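Long-range contacts in member of DUF4221 family (Bacteroides vulgatus, PDB 3S9J), which is of unknown function but folds as a six-bladed beta-propeller of the DUF4221 family and binds sodium ions in the crystal: residues Val8-Glu13 and Phe360-Ala365; Phe304-Leu309 and Thr319-Lys324; Glu45-Ser50 and Pro79-Ser84; Leu94-Asn99 and Leu128-Tyr133. One frame throughout, in Å; residues are numbered along the deposited sequence.

Interaction 1 of 4, residues Val8-Glu13 and Phe360-Ala365; sequences VELVAE and FKIKNA
E9 and K363 are joined by two backbone hydrogen bonds. E9 N to K363 O and K363 N to E9 O are both 2.8 Å, and the second is almost straight at 176°. V11 and K361 form the next pair of this kind, with V11 N to K361 O at 2.8 Å and K361 N to V11 O at 2.9 Å. V8 with N364, L10 with I362 and A12 with F360 are the non-hydrogen-bonded pairs of the same antiparallel register.

The side chains alternate across the sheet. L10, A12, F360 and I362 share one face. With CG1 beside the backbone N (chi1 -61°), I362 points CG2 at V8, 3.5 Å from V8 CB. L10 CD2 rests against both F360 CB and I362 CG1. A12 CB touches the ring at F360 CE1, 3.7 Å away. V11 and K363 meet on the other face at about a right angle, V11 CG2 lying 3.8 Å from K363 CG. Beyond them the methylenes of K361 pack on the side chain of E13, in the conformer described. The K361 amine goes elsewhere, into a salt bridge with E336.

The apolar face is backed by other strands of the chain. L10 packs on V306 and V308, I362 packs on V278 and Y280, and the F360 ring meets F321 edge to face.

Strand 8-19 is an outermost strand of a four-stranded blade whose other three strands come from the C-terminal end of the chain. This is the "Velcro" closure of a beta-propeller, in which the two chain ends share one blade and shut the ring.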
loop_
_atom_site.group_PDB
_atom_site.type_symbol
_atom_site.label_atom_id
_atom_site.label_comp_id
_atom_site.label_asym_id
_atom_site.label_seq_id
_atom_site.Cartn_x
_atom_site.Cartn_y
_atom_site.Cartn_z
ATOM N N VAL A 8 1.957 21.973 -11.842
ATOM C CA VAL A 8 1.671 22.022 -10.416
ATOM C C VAL A 8 2.826 21.544 -9.545
ATOM O O VAL A 8 3.792 20.926 -10.018
ATOM C CB VAL A 8 0.369 21.235 -10.040
ATOM C CG1 VAL A 8 -0.828 21.757 -10.830
ATOM C CG2 VAL A 8 0.548 19.721 -10.226
ATOM N N GLU A 9 2.720 21.884 -8.267
ATOM C CA GLU A 9 3.612 21.381 -7.243
ATOM C C GLU A 9 2.850 21.128 -5.942
ATOM O O GLU A 9 1.771 21.669 -5.712
ATOM C CB GLU A 9 4.738 22.381 -6.979
ATOM C CG GLU A 9 4.302 23.712 -6.397
ATOM C CD GLU A 9 5.469 24.675 -6.182
ATOM O OE1 GLU A 9 6.610 24.215 -5.965
ATOM O OE2 GLU A 9 5.231 25.894 -6.222
ATOM N N LEU A 10 3.452 20.334 -5.071
ATOM C CA LEU A 10 2.876 20.028 -3.767
ATOM C C LEU A 10 3.492 20.923 -2.689
ATOM O O LEU A 10 4.727 21.008 -2.577
ATOM C CB LEU A 10 3.129 18.567 -3.415
ATOM C CG LEU A 10 2.306 17.543 -4.186
ATOM C CD1 LEU A 10 2.857 16.140 -3.976
ATOM C CD2 LEU A 10 0.840 17.618 -3.757
ATOM N N VAL A 11 2.631 21.551 -1.889
ATOM C CA VAL A 11 3.058 22.518 -0.894
ATOM C C VAL A 11 2.452 22.206 0.469
ATOM O O VAL A 11 1.238 22.001 0.580
ATOM C CB VAL A 11 2.665 23.960 -1.340
ATOM C CG1 VAL A 11 3.065 25.009 -0.273
ATOM C CG2 VAL A 11 3.311 24.280 -2.681
ATOM N N ALA A 12 3.300 22.158 1.496
ATOM C CA ALA A 12 2.854 21.867 2.864
ATOM C C ALA A 12 1.898 22.941 3.364
ATOM O O ALA A 12 2.175 24.150 3.261
ATOM C CB ALA A 12 4.084 21.746 3.817
ATOM N N GLU A 13 0.773 22.516 3.912
ATOM C CA GLU A 13 -0.211 23.442 4.440
ATOM C C GLU A 13 -0.559 23.463 5.938
ATOM O O GLU A 13 -0.453 24.531 6.569
ATOM C CB GLU A 13 -1.521 23.210 3.691
ATOM C CG GLU A 13 -2.732 24.063 4.102
ATOM C CD GLU A 13 -2.921 25.303 3.266
ATOM O OE1 GLU A 13 -2.096 25.576 2.354
ATOM O OE2 GLU A 13 -3.924 26.000 3.526
ATOM N N PHE A 360 -0.271 18.107 2.226
ATOM C CA PHE A 360 0.247 18.747 1.024
ATOM C C PHE A 360 -0.859 19.042 0.046
ATOM O O PHE A 360 -1.603 18.148 -0.337
ATOM C CB PHE A 360 1.306 17.872 0.365
ATOM C CG PHE A 360 2.544 17.777 1.177
ATOM C CD1 PHE A 360 3.557 18.720 1.028
ATOM C CD2 PHE A 360 2.661 16.810 2.162
ATOM C CE1 PHE A 360 4.695 18.673 1.821
ATOM C CE2 PHE A 360 3.770 16.754 2.964
ATOM C CZ PHE A 360 4.805 17.700 2.808
ATOM N N LYS A 361 -0.943 20.315 -0.352
ATOM C CA LYS A 361 -1.915 20.781 -1.348
ATOM C C LYS A 361 -1.253 21.002 -2.683
ATOM O O LYS A 361 -0.054 21.255 -2.757
ATOM C CB LYS A 361 -2.589 22.067 -0.862
ATOM C CG LYS A 361 -3.374 21.813 0.447
ATOM C CD LYS A 361 -4.373 22.890 0.783
ATOM C CE LYS A 361 -5.364 22.407 1.866
ATOM N NZ LYS A 361 -6.708 22.032 1.288
ATOM N N ILE A 362 -2.051 20.910 -3.744
ATOM C CA ILE A 362 -1.583 21.102 -5.110
ATOM C C ILE A 362 -1.670 22.584 -5.409
ATOM O O ILE A 362 -2.741 23.160 -5.289
ATOM C CB ILE A 362 -2.480 20.347 -6.098
ATOM C CG1 ILE A 362 -2.451 18.845 -5.804
ATOM C CG2 ILE A 362 -2.075 20.632 -7.539
ATOM C CD1 ILE A 362 -3.476 18.063 -6.563
ATOM N N LYS A 363 -0.550 23.200 -5.760
ATOM C CA LYS A 363 -0.523 24.633 -6.136
ATOM C C LYS A 363 0.091 24.811 -7.529
ATOM O O LYS A 363 0.985 24.060 -7.914
ATOM C CB LYS A 363 0.302 25.429 -5.125
ATOM C CG LYS A 363 -0.175 25.358 -3.658
ATOM C CD LYS A 363 -1.581 25.939 -3.439
ATOM C CE LYS A 363 -1.918 26.045 -1.941
ATOM N NZ LYS A 363 -3.396 26.089 -1.673
ATOM N N ASN A 364 -0.359 25.817 -8.281
ATOM C CA ASN A 364 0.270 26.132 -9.571
ATOM C C ASN A 364 1.739 26.490 -9.333
ATOM O O ASN A 364 2.036 27.239 -8.406
ATOM C CB ASN A 364 -0.452 27.287 -10.276
ATOM C CG ASN A 364 -1.816 26.884 -10.842
ATOM O OD1 ASN A 364 -2.321 25.778 -10.605
ATOM N ND2 ASN A 364 -2.416 27.793 -11.601
ATOM N N ALA A 365 2.646 25.933 -10.141
ATOM C CA ALA A 365 4.096 26.150 -9.979
ATOM C C ALA A 365 4.583 27.455 -10.623
ATOM O O ALA A 365 3.782 28.230 -11.150
ATOM C CB ALA A 365 4.874 24.970 -10.552
#

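Interaction 2 of 4, residues Phe304-Leu309 and Thr319-Lys324; sequences FSVIVL and TKFPGK
F304 and F321 are brought together by different first torsions. F304 CG lies between its backbone N and carbonyl carbon (chi1 67°), which folds the ring over toward F321. F321 CG is anti to the carbonyl carbon (chi1 -66°), so its ring runs toward V306. The two planes are parallel to within 1°, but they are slid apart and barely overlap, with centroids 4.8 Å apart. What sits over one face of the F304 ring is F321 CB, 3.6 Å from the ring centroid, in a CH-pi contact. The F321 ring meets the carbonyl oxygen of F304 at its edge, in plane. F321 CE1 also touches V306 CG2 at 3.6 Å. With an alanine at F304, F321 CB would probably lose its aromatic cover and the F321 ring would be less firmly fixed.

The backbones pair as antiparallel strands. F321 N to F304 O is the shortest hydrogen bond, at 2.7 Å. Its return bond, F304 N to F321 O, is weak at 3.4 Å, at the end of strand 315-321. V306 N to T319 O at 2.9 Å and T319 N to V306 O at 3.0 Å close the other pair. S305 OG bonds to E318, and T319 OG1 accepts from L10 N.

These strands form a beta hairpin, the last two strands of a four-stranded antiparallel blade. Strand 304-309 lies between 315-321 and 278-284, where V306 packs on Y280 and F282. Strands 8-19 and 354-364 of the neighbouring blade lie against the face that carries V306 and F321.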
loop_
_atom_site.group_PDB
_atom_site.type_symbol
_atom_site.label_atom_id
_atom_site.label_comp_id
_atom_site.label_asym_id
_atom_site.label_seq_id
_atom_site.Cartn_x
_atom_site.Cartn_y
_atom_site.Cartn_z
ATOM N N PHE A 304 12.912 11.161 -1.623
ATOM C CA PHE A 304 11.813 10.725 -2.484
ATOM C C PHE A 304 11.138 11.890 -3.161
ATOM O O PHE A 304 11.371 13.063 -2.837
ATOM C CB PHE A 304 10.788 9.890 -1.693
ATOM C CG PHE A 304 10.028 10.659 -0.659
ATOM C CD1 PHE A 304 10.616 10.940 0.581
ATOM C CD2 PHE A 304 8.716 11.063 -0.892
ATOM C CE1 PHE A 304 9.930 11.643 1.566
ATOM C CE2 PHE A 304 8.023 11.778 0.080
ATOM C CZ PHE A 304 8.638 12.060 1.319
ATOM N N SER A 305 10.326 11.573 -4.158
ATOM C CA SER A 305 9.494 12.549 -4.788
ATOM C C SER A 305 8.077 12.013 -4.894
ATOM O O SER A 305 7.832 10.820 -4.747
ATOM C CB SER A 305 10.029 12.911 -6.182
ATOM O OG SER A 305 9.922 11.828 -7.080
ATOM N N VAL A 306 7.161 12.925 -5.193
ATOM C CA VAL A 306 5.789 12.572 -5.533
ATOM C C VAL A 306 5.418 13.209 -6.847
ATOM O O VAL A 306 5.479 14.440 -7.004
ATOM C CB VAL A 306 4.809 13.017 -4.446
ATOM C CG1 VAL A 306 3.374 12.672 -4.873
ATOM C CG2 VAL A 306 5.171 12.340 -3.090
ATOM N N ILE A 307 5.088 12.351 -7.804
ATOM C CA ILE A 307 4.603 12.736 -9.120
ATOM C C ILE A 307 3.079 12.881 -9.048
ATOM O O ILE A 307 2.399 12.000 -8.527
ATOM C CB ILE A 307 4.938 11.650 -10.167
ATOM C CG1 ILE A 307 6.447 11.358 -10.196
ATOM C CG2 ILE A 307 4.353 12.033 -11.519
ATOM C CD1 ILE A 307 6.843 9.965 -10.713
ATOM N N VAL A 308 2.553 13.982 -9.572
ATOM C CA VAL A 308 1.118 14.214 -9.644
ATOM C C VAL A 308 0.642 13.984 -11.082
ATOM O O VAL A 308 1.186 14.564 -12.012
ATOM C CB VAL A 308 0.740 15.643 -9.192
ATOM C CG1 VAL A 308 -0.788 15.819 -9.236
ATOM C CG2 VAL A 308 1.272 15.923 -7.772
ATOM N N LEU A 309 -0.350 13.118 -11.268
ATOM C CA LEU A 309 -0.928 12.872 -12.579
ATOM C C LEU A 309 -2.402 13.263 -12.533
ATOM O O LEU A 309 -3.071 13.066 -11.508
ATOM C CB LEU A 309 -0.813 11.400 -12.972
ATOM C CG LEU A 309 0.602 10.808 -13.023
ATOM C CD1 LEU A 309 0.994 10.095 -11.695
ATOM C CD2 LEU A 309 0.755 9.864 -14.234
ATOM N N THR A 319 7.160 16.872 -7.089
ATOM C CA THR A 319 7.818 17.590 -6.009
ATOM C C THR A 319 8.780 16.660 -5.283
ATOM O O THR A 319 8.437 15.531 -4.964
ATOM C CB THR A 319 6.773 18.172 -5.050
ATOM O OG1 THR A 319 6.062 19.215 -5.726
ATOM C CG2 THR A 319 7.424 18.705 -3.782
ATOM N N LYS A 320 9.995 17.134 -5.035
ATOM C CA LYS A 320 11.036 16.334 -4.375
ATOM C C LYS A 320 11.002 16.635 -2.876
ATOM O O LYS A 320 10.706 17.753 -2.456
ATOM C CB LYS A 320 12.415 16.675 -4.976
ATOM C CG LYS A 320 13.521 15.612 -4.810
ATOM C CD LYS A 320 14.540 15.729 -5.987
ATOM C CE LYS A 320 15.990 15.592 -5.561
ATOM N NZ LYS A 320 16.280 14.320 -4.843
ATOM N N PHE A 321 11.265 15.614 -2.075
ATOM C CA PHE A 321 11.244 15.719 -0.630
ATOM C C PHE A 321 12.567 15.281 -0.050
ATOM O O PHE A 321 13.228 14.373 -0.572
ATOM C CB PHE A 321 10.148 14.828 -0.044
ATOM C CG PHE A 321 8.756 15.257 -0.410
ATOM C CD1 PHE A 321 8.210 14.929 -1.637
ATOM C CD2 PHE A 321 7.981 15.958 0.484
ATOM C CE1 PHE A 321 6.941 15.319 -1.979
ATOM C CE2 PHE A 321 6.698 16.341 0.136
ATOM C CZ PHE A 321 6.189 16.015 -1.099
ATOM N N PRO A 322 12.960 15.912 1.065
ATOM C CA PRO A 322 14.207 15.514 1.715
ATOM C C PRO A 322 14.093 14.218 2.472
ATOM O O PRO A 322 12.987 13.770 2.787
ATOM C CB PRO A 322 14.473 16.679 2.679
ATOM C CG PRO A 322 13.086 17.144 3.040
ATOM C CD PRO A 322 12.289 17.018 1.774
ATOM N N GLY A 323 15.227 13.604 2.778
ATOM C CA GLY A 323 15.248 12.492 3.722
ATOM C C GLY A 323 15.193 13.005 5.164
ATOM O O GLY A 323 15.206 14.215 5.386
ATOM N N LYS A 324 15.172 12.071 6.114
ATOM C CA LYS A 324 15.277 12.333 7.554
ATOM C C LYS A 324 14.135 13.208 8.085
ATOM O O LYS A 324 14.288 13.904 9.076
ATOM C CB LYS A 324 16.652 12.920 7.918
ATOM C CG LYS A 324 17.782 11.881 7.869
ATOM C CD LYS A 324 19.065 12.422 8.445
ATOM C CE LYS A 324 19.509 13.661 7.677
ATOM N NZ LYS A 324 19.996 13.314 6.286
#

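Interaction 3 of 4, residues Glu45-Ser50 and Pro79-Ser84; sequences ENTQKS and PAVFGS
E45 carries this contact with a buried carboxylate that points at the backbone of G83 and the hydroxyl of S84. Its CG is anti to the backbone N (chi1 -176°) and the chain stays extended beyond, so the acid reaches straight across. OE2 accepts two bonds. G83 N gives one on the syn lone pair, with G83 N to E45 OE2 3.1 Å and an angle of 165°. The other comes from T47 within the same segment: T47 OG1 lies 2.7 Å from E45 OE2 and uses the anti lone pair. S84 OG donates to E45 OE1, but the position of OE1 is less certain, so this bond is doubtful in detail. S84 OG also bonds to H43. The two donors on OE2 are likely to favour the charged form of the acid.

The contact links two consecutive blades of the propeller. E45 lies near the end of strand 39-46 of one sheet, and residues 79-84 lead into strand 84-86, the first strand of the next. Backbone groups of this loop are bonded outside the pair: F82 and G83 to A96, S84 N to S30 OG, and V81 N to the hydroxyl of Y52, itself a residue of a sodium site.

V81 CG1 packs against the carboxylate, 3.9 Å from E45 OE2. The F82 ring reaches toward the 45-50 turn in the conformer described. Q48 OE1 meets its edge in the ring plane, 3.3 Å from F82 CZ, with the amide and ring planes 55° apart. T47 OG1 lies 3.5 Å from F82 CE1.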
loop_
_atom_site.group_PDB
_atom_site.type_symbol
_atom_site.label_atom_id
_atom_site.label_comp_id
_atom_site.label_asym_id
_atom_site.label_seq_id
_atom_site.Cartn_x
_atom_site.Cartn_y
_atom_site.Cartn_z
ATOM N N GLU A 45 -4.683 0.088 11.800
ATOM C CA GLU A 45 -4.478 -1.228 12.367
ATOM C C GLU A 45 -3.343 -1.144 13.366
ATOM O O GLU A 45 -2.264 -0.729 13.019
ATOM C CB GLU A 45 -4.151 -2.266 11.318
ATOM C CG GLU A 45 -4.039 -3.666 11.905
ATOM C CD GLU A 45 -3.732 -4.684 10.834
ATOM O OE1 GLU A 45 -4.512 -4.751 9.865
ATOM O OE2 GLU A 45 -2.733 -5.405 10.965
ATOM N N ASN A 46 -3.585 -1.538 14.591
ATOM C CA ASN A 46 -2.592 -1.358 15.683
ATOM C C ASN A 46 -2.169 -2.744 16.154
ATOM O O ASN A 46 -2.531 -3.195 17.251
ATOM C CB ASN A 46 -3.286 -0.546 16.787
ATOM C CG ASN A 46 -2.399 -0.239 17.969
ATOM O OD1 ASN A 46 -1.218 0.108 17.806
ATOM N ND2 ASN A 46 -2.968 -0.350 19.186
ATOM N N THR A 47 -1.400 -3.413 15.290
ATOM C CA THR A 47 -0.992 -4.802 15.539
ATOM C C THR A 47 0.525 -4.939 15.639
ATOM O O THR A 47 1.051 -6.064 15.697
ATOM C CB THR A 47 -1.511 -5.740 14.420
ATOM O OG1 THR A 47 -1.142 -5.188 13.158
ATOM C CG2 THR A 47 -3.051 -5.882 14.536
ATOM N N GLN A 48 1.244 -3.822 15.641
ATOM C CA GLN A 48 2.708 -3.898 15.806
ATOM C C GLN A 48 3.067 -4.271 17.237
ATOM O O GLN A 48 2.342 -3.999 18.189
ATOM C CB GLN A 48 3.395 -2.600 15.434
ATOM C CG GLN A 48 3.278 -2.252 13.966
ATOM C CD GLN A 48 3.970 -3.241 13.057
ATOM O OE1 GLN A 48 3.387 -3.745 12.099
ATOM N NE2 GLN A 48 5.164 -3.534 13.360
ATOM N N LYS A 49 4.203 -4.920 17.381
ATOM C CA LYS A 49 4.707 -5.262 18.692
ATOM C C LYS A 49 3.719 -6.054 19.489
ATOM O O LYS A 49 3.160 -7.013 18.965
ATOM C CB LYS A 49 5.281 -3.999 19.411
ATOM C CG LYS A 49 6.350 -3.313 18.627
ATOM C CD LYS A 49 6.989 -2.163 19.476
ATOM C CE LYS A 49 8.319 -1.746 18.976
ATOM N NZ LYS A 49 8.949 -0.853 20.011
ATOM N N SER A 50 3.453 -5.718 20.748
ATOM C CA SER A 50 2.560 -6.502 21.578
ATOM C C SER A 50 1.101 -6.087 21.419
ATOM O O SER A 50 0.223 -6.651 22.036
ATOM C CB SER A 50 2.969 -6.374 23.056
ATOM O OG SER A 50 2.838 -5.031 23.483
ATOM N N PRO A 79 -6.587 -15.346 14.917
ATOM C CA PRO A 79 -5.235 -15.738 15.301
ATOM C C PRO A 79 -4.094 -14.947 14.708
ATOM O O PRO A 79 -3.028 -14.890 15.324
ATOM C CB PRO A 79 -5.139 -17.203 14.809
ATOM C CG PRO A 79 -6.523 -17.683 14.748
ATOM C CD PRO A 79 -7.329 -16.477 14.316
ATOM N N ALA A 80 -4.257 -14.350 13.519
ATOM C CA ALA A 80 -3.101 -13.858 12.764
ATOM C C ALA A 80 -3.355 -12.676 11.836
ATOM O O ALA A 80 -2.952 -12.671 10.656
ATOM C CB ALA A 80 -2.466 -14.999 11.973
ATOM N N VAL A 81 -3.996 -11.653 12.383
ATOM C CA VAL A 81 -4.286 -10.444 11.647
ATOM C C VAL A 81 -3.039 -9.698 11.221
ATOM O O VAL A 81 -2.116 -9.429 12.020
ATOM C CB VAL A 81 -5.158 -9.477 12.470
ATOM C CG1 VAL A 81 -5.357 -8.131 11.722
ATOM C CG2 VAL A 81 -6.464 -10.136 12.843
ATOM N N PHE A 82 -3.002 -9.436 9.932
ATOM C CA PHE A 82 -2.030 -8.545 9.335
ATOM C C PHE A 82 -2.598 -7.990 8.038
ATOM O O PHE A 82 -2.512 -8.550 6.946
ATOM C CB PHE A 82 -0.629 -9.134 9.193
ATOM C CG PHE A 82 0.429 -8.131 9.525
ATOM C CD1 PHE A 82 0.382 -7.474 10.748
ATOM C CD2 PHE A 82 1.419 -7.796 8.630
ATOM C CE1 PHE A 82 1.307 -6.511 11.084
ATOM C CE2 PHE A 82 2.365 -6.849 8.976
ATOM C CZ PHE A 82 2.284 -6.204 10.218
ATOM N N GLY A 83 -3.241 -6.854 8.215
ATOM C CA GLY A 83 -3.949 -6.164 7.164
ATOM C C GLY A 83 -5.429 -6.111 7.531
ATOM O O GLY A 83 -6.045 -7.126 7.890
ATOM N N SER A 84 -6.016 -4.935 7.386
ATOM C CA SER A 84 -7.417 -4.711 7.711
ATOM C C SER A 84 -7.901 -3.468 7.010
ATOM O O SER A 84 -7.140 -2.505 6.821
ATOM C CB SER A 84 -7.631 -4.638 9.229
ATOM O OG SER A 84 -6.848 -3.603 9.796
#

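Interaction 4 of 4, residues Leu94-Asn99 and Leu128-Tyr133; sequences LVAQNN and LSFGSY. With FMT (formic acid), chain P.
N98 holds L128 twice, once directly and once through water. The side-chain oxygen accepts from the backbone: L128 N to N98 OD1 is 2.9 Å, in the carbonyl plane and on a lone pair. The backbone N of N98 donates to a water, N98 N to water 1 being 2.8 Å. That water donates in turn to L128 O, 2.9 Å from it. Both backbone polar atoms of L128 are thereby tied to one residue. N98 CG is anti to the backbone N (chi1 -180°), which swings the amide out to L128.

The amide is also held from its other end. N98 ND2 donates to N99 OD1 at 3.1 Å, with the acceptor close to the N98 amide plane. N99 ND2 then bonds to a formic acid molecule, 3.2 Å from FMT O1, probably a crystallisation component. A leucine at N98 would probably leave L128 N without its acceptor and N99 OD1 without this donor.

Further along, the F130 ring lies against strand 93-97. F130 CG sits between the backbone N and the carbonyl carbon (chi1 38°), which brings the ring up to A96. A96 CB stands over one face, 4.1 Å from the F130 ring centroid, in a CH-pi contact. The carbonyl oxygen of L94 lies at the ring edge, 3.5 Å from F130 CE1. F130 also packs on L103, and on I145 and L147 of the following sheet.

Residues 128-133 belong to the connection from the outermost strand of one blade, 112-117, to the first strand of the next, 139-141. F130 packs between these two adjacent sheets, consistent with the face-to-face packing of blades in a beta-propeller.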
loop_
_atom_site.group_PDB
_atom_site.type_symbol
_atom_site.label_atom_id
_atom_site.label_comp_id
_atom_site.label_asym_id
_atom_site.label_seq_id
_atom_site.Cartn_x
_atom_site.Cartn_y
_atom_site.Cartn_z
ATOM N N LEU A 94 -12.860 -5.896 6.770
ATOM C CA LEU A 94 -12.267 -7.135 6.309
ATOM C C LEU A 94 -10.818 -7.205 6.818
ATOM O O LEU A 94 -10.090 -6.219 6.769
ATOM C CB LEU A 94 -12.325 -7.212 4.787
ATOM C CG LEU A 94 -13.729 -7.545 4.233
ATOM C CD1 LEU A 94 -13.787 -7.330 2.715
ATOM C CD2 LEU A 94 -14.086 -8.988 4.621
ATOM N N VAL A 95 -10.431 -8.378 7.312
ATOM C CA VAL A 95 -9.081 -8.547 7.824
ATOM C C VAL A 95 -8.425 -9.750 7.168
ATOM O O VAL A 95 -9.058 -10.762 6.880
ATOM C CB VAL A 95 -8.981 -8.666 9.380
ATOM C CG1 VAL A 95 -9.684 -7.458 10.093
ATOM C CG2 VAL A 95 -9.534 -10.009 9.874
ATOM N N ALA A 96 -7.140 -9.589 6.895
ATOM C CA ALA A 96 -6.310 -10.615 6.243
ATOM C C ALA A 96 -5.505 -11.348 7.316
ATOM O O ALA A 96 -4.874 -10.724 8.177
ATOM C CB ALA A 96 -5.352 -10.000 5.218
ATOM N N GLN A 97 -5.531 -12.679 7.252
ATOM C CA GLN A 97 -4.773 -13.518 8.174
ATOM C C GLN A 97 -3.935 -14.483 7.342
ATOM O O GLN A 97 -4.217 -15.692 7.254
ATOM C CB GLN A 97 -5.692 -14.226 9.161
ATOM C CG GLN A 97 -6.677 -13.320 9.895
ATOM C CD GLN A 97 -7.352 -14.001 11.008
ATOM O OE1 GLN A 97 -6.722 -14.326 12.017
ATOM N NE2 GLN A 97 -8.649 -14.247 10.855
ATOM N N ASN A 98 -2.923 -13.915 6.707
ATOM C CA ASN A 98 -2.017 -14.682 5.845
ATOM C C ASN A 98 -1.561 -16.023 6.408
ATOM O O ASN A 98 -1.625 -17.043 5.708
ATOM C CB ASN A 98 -0.810 -13.849 5.499
ATOM C CG ASN A 98 0.178 -14.581 4.600
ATOM O OD1 ASN A 98 -0.021 -14.662 3.414
ATOM N ND2 ASN A 98 1.270 -15.090 5.183
ATOM N N ASN A 99 -1.081 -16.053 7.660
ATOM C CA ASN A 99 -0.378 -17.214 8.155
ATOM C C ASN A 99 -1.284 -18.418 8.314
ATOM O O ASN A 99 -0.802 -19.531 8.390
ATOM C CB ASN A 99 0.323 -16.911 9.478
ATOM C CG ASN A 99 1.505 -15.980 9.316
ATOM O OD1 ASN A 99 1.912 -15.629 8.206
ATOM N ND2 ASN A 99 2.079 -15.563 10.466
ATOM N N LEU A 128 -1.850 -13.748 1.388
ATOM C CA LEU A 128 -3.053 -12.908 1.536
ATOM C C LEU A 128 -2.664 -11.625 2.225
ATOM O O LEU A 128 -2.234 -11.656 3.387
ATOM C CB LEU A 128 -4.075 -13.584 2.438
ATOM C CG LEU A 128 -4.570 -14.922 1.979
ATOM C CD1 LEU A 128 -5.570 -15.442 3.016
ATOM C CD2 LEU A 128 -5.175 -14.753 0.594
ATOM N N SER A 129 -2.802 -10.507 1.533
ATOM C CA SER A 129 -2.478 -9.245 2.151
ATOM C C SER A 129 -3.192 -8.087 1.501
ATOM O O SER A 129 -3.552 -8.134 0.315
ATOM C CB SER A 129 -0.949 -8.988 2.085
ATOM O OG SER A 129 -0.613 -7.774 2.760
ATOM N N PHE A 130 -3.411 -7.079 2.323
ATOM C CA PHE A 130 -3.733 -5.728 1.890
ATOM C C PHE A 130 -3.217 -4.806 3.000
ATOM O O PHE A 130 -2.989 -5.247 4.144
ATOM C CB PHE A 130 -5.224 -5.506 1.539
ATOM C CG PHE A 130 -6.212 -6.218 2.427
ATOM C CD1 PHE A 130 -6.564 -5.712 3.660
ATOM C CD2 PHE A 130 -6.880 -7.358 1.969
ATOM C CE1 PHE A 130 -7.494 -6.392 4.456
ATOM C CE2 PHE A 130 -7.809 -8.017 2.764
ATOM C CZ PHE A 130 -8.123 -7.518 3.997
ATOM N N GLY A 131 -2.979 -3.556 2.655
ATOM C CA GLY A 131 -2.333 -2.633 3.587
ATOM C C GLY A 131 -1.871 -1.376 2.902
ATOM O O GLY A 131 -2.193 -1.138 1.737
ATOM N N SER A 132 -1.060 -0.603 3.635
ATOM C CA SER A 132 -0.681 0.727 3.206
ATOM C C SER A 132 0.832 0.902 3.160
ATOM O O SER A 132 1.296 1.896 2.638
ATOM C CB SER A 132 -1.293 1.780 4.164
ATOM O OG SER A 132 -1.045 1.392 5.520
ATOM N N TYR A 133 1.595 -0.045 3.694
ATOM C CA TYR A 133 3.057 0.172 3.856
ATOM C C TYR A 133 3.644 0.388 2.457
ATOM O O TYR A 133 4.461 1.282 2.255
ATOM C CB TYR A 133 3.670 -1.034 4.549
ATOM C CG TYR A 133 4.994 -0.797 5.222
ATOM C CD1 TYR A 133 5.102 0.115 6.282
ATOM C CD2 TYR A 133 6.105 -1.560 4.887
ATOM C CE1 TYR A 133 6.312 0.297 6.974
ATOM C CE2 TYR A 133 7.330 -1.374 5.573
ATOM C CZ TYR A 133 7.410 -0.452 6.609
ATOM O OH TYR A 133 8.612 -0.261 7.288
HETATM C C FMT P . 0.445 -16.141 13.710
HETATM O O1 FMT P . 0.737 -17.046 12.903
HETATM O O2 FMT P . 0.032 -16.357 14.866
HETATM O O HOH W 1 -2.245 -11.190 6.251
#

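The four contacts form two touching pairs on opposite sides of the chain's centre. Interactions 1 and 2 have centres 12 Å apart and meet where L10 N bonds to T319 OG1 at 2.9 Å. The ring closure rests against the neighbouring blade. Interactions 3 and 4 have centres 9 Å apart and meet at strand 93-97, where 79-84 pairs with A96: F82 N to A96 O and G83 O to A96 N are both 2.9 Å. The pairs stay well apart, with interactions 1 and 3 about 34 Å between centres. Interaction 1 encloses the others along the chain. No active site is known; a sodium ion lies about 8 Å from the T47 side chain.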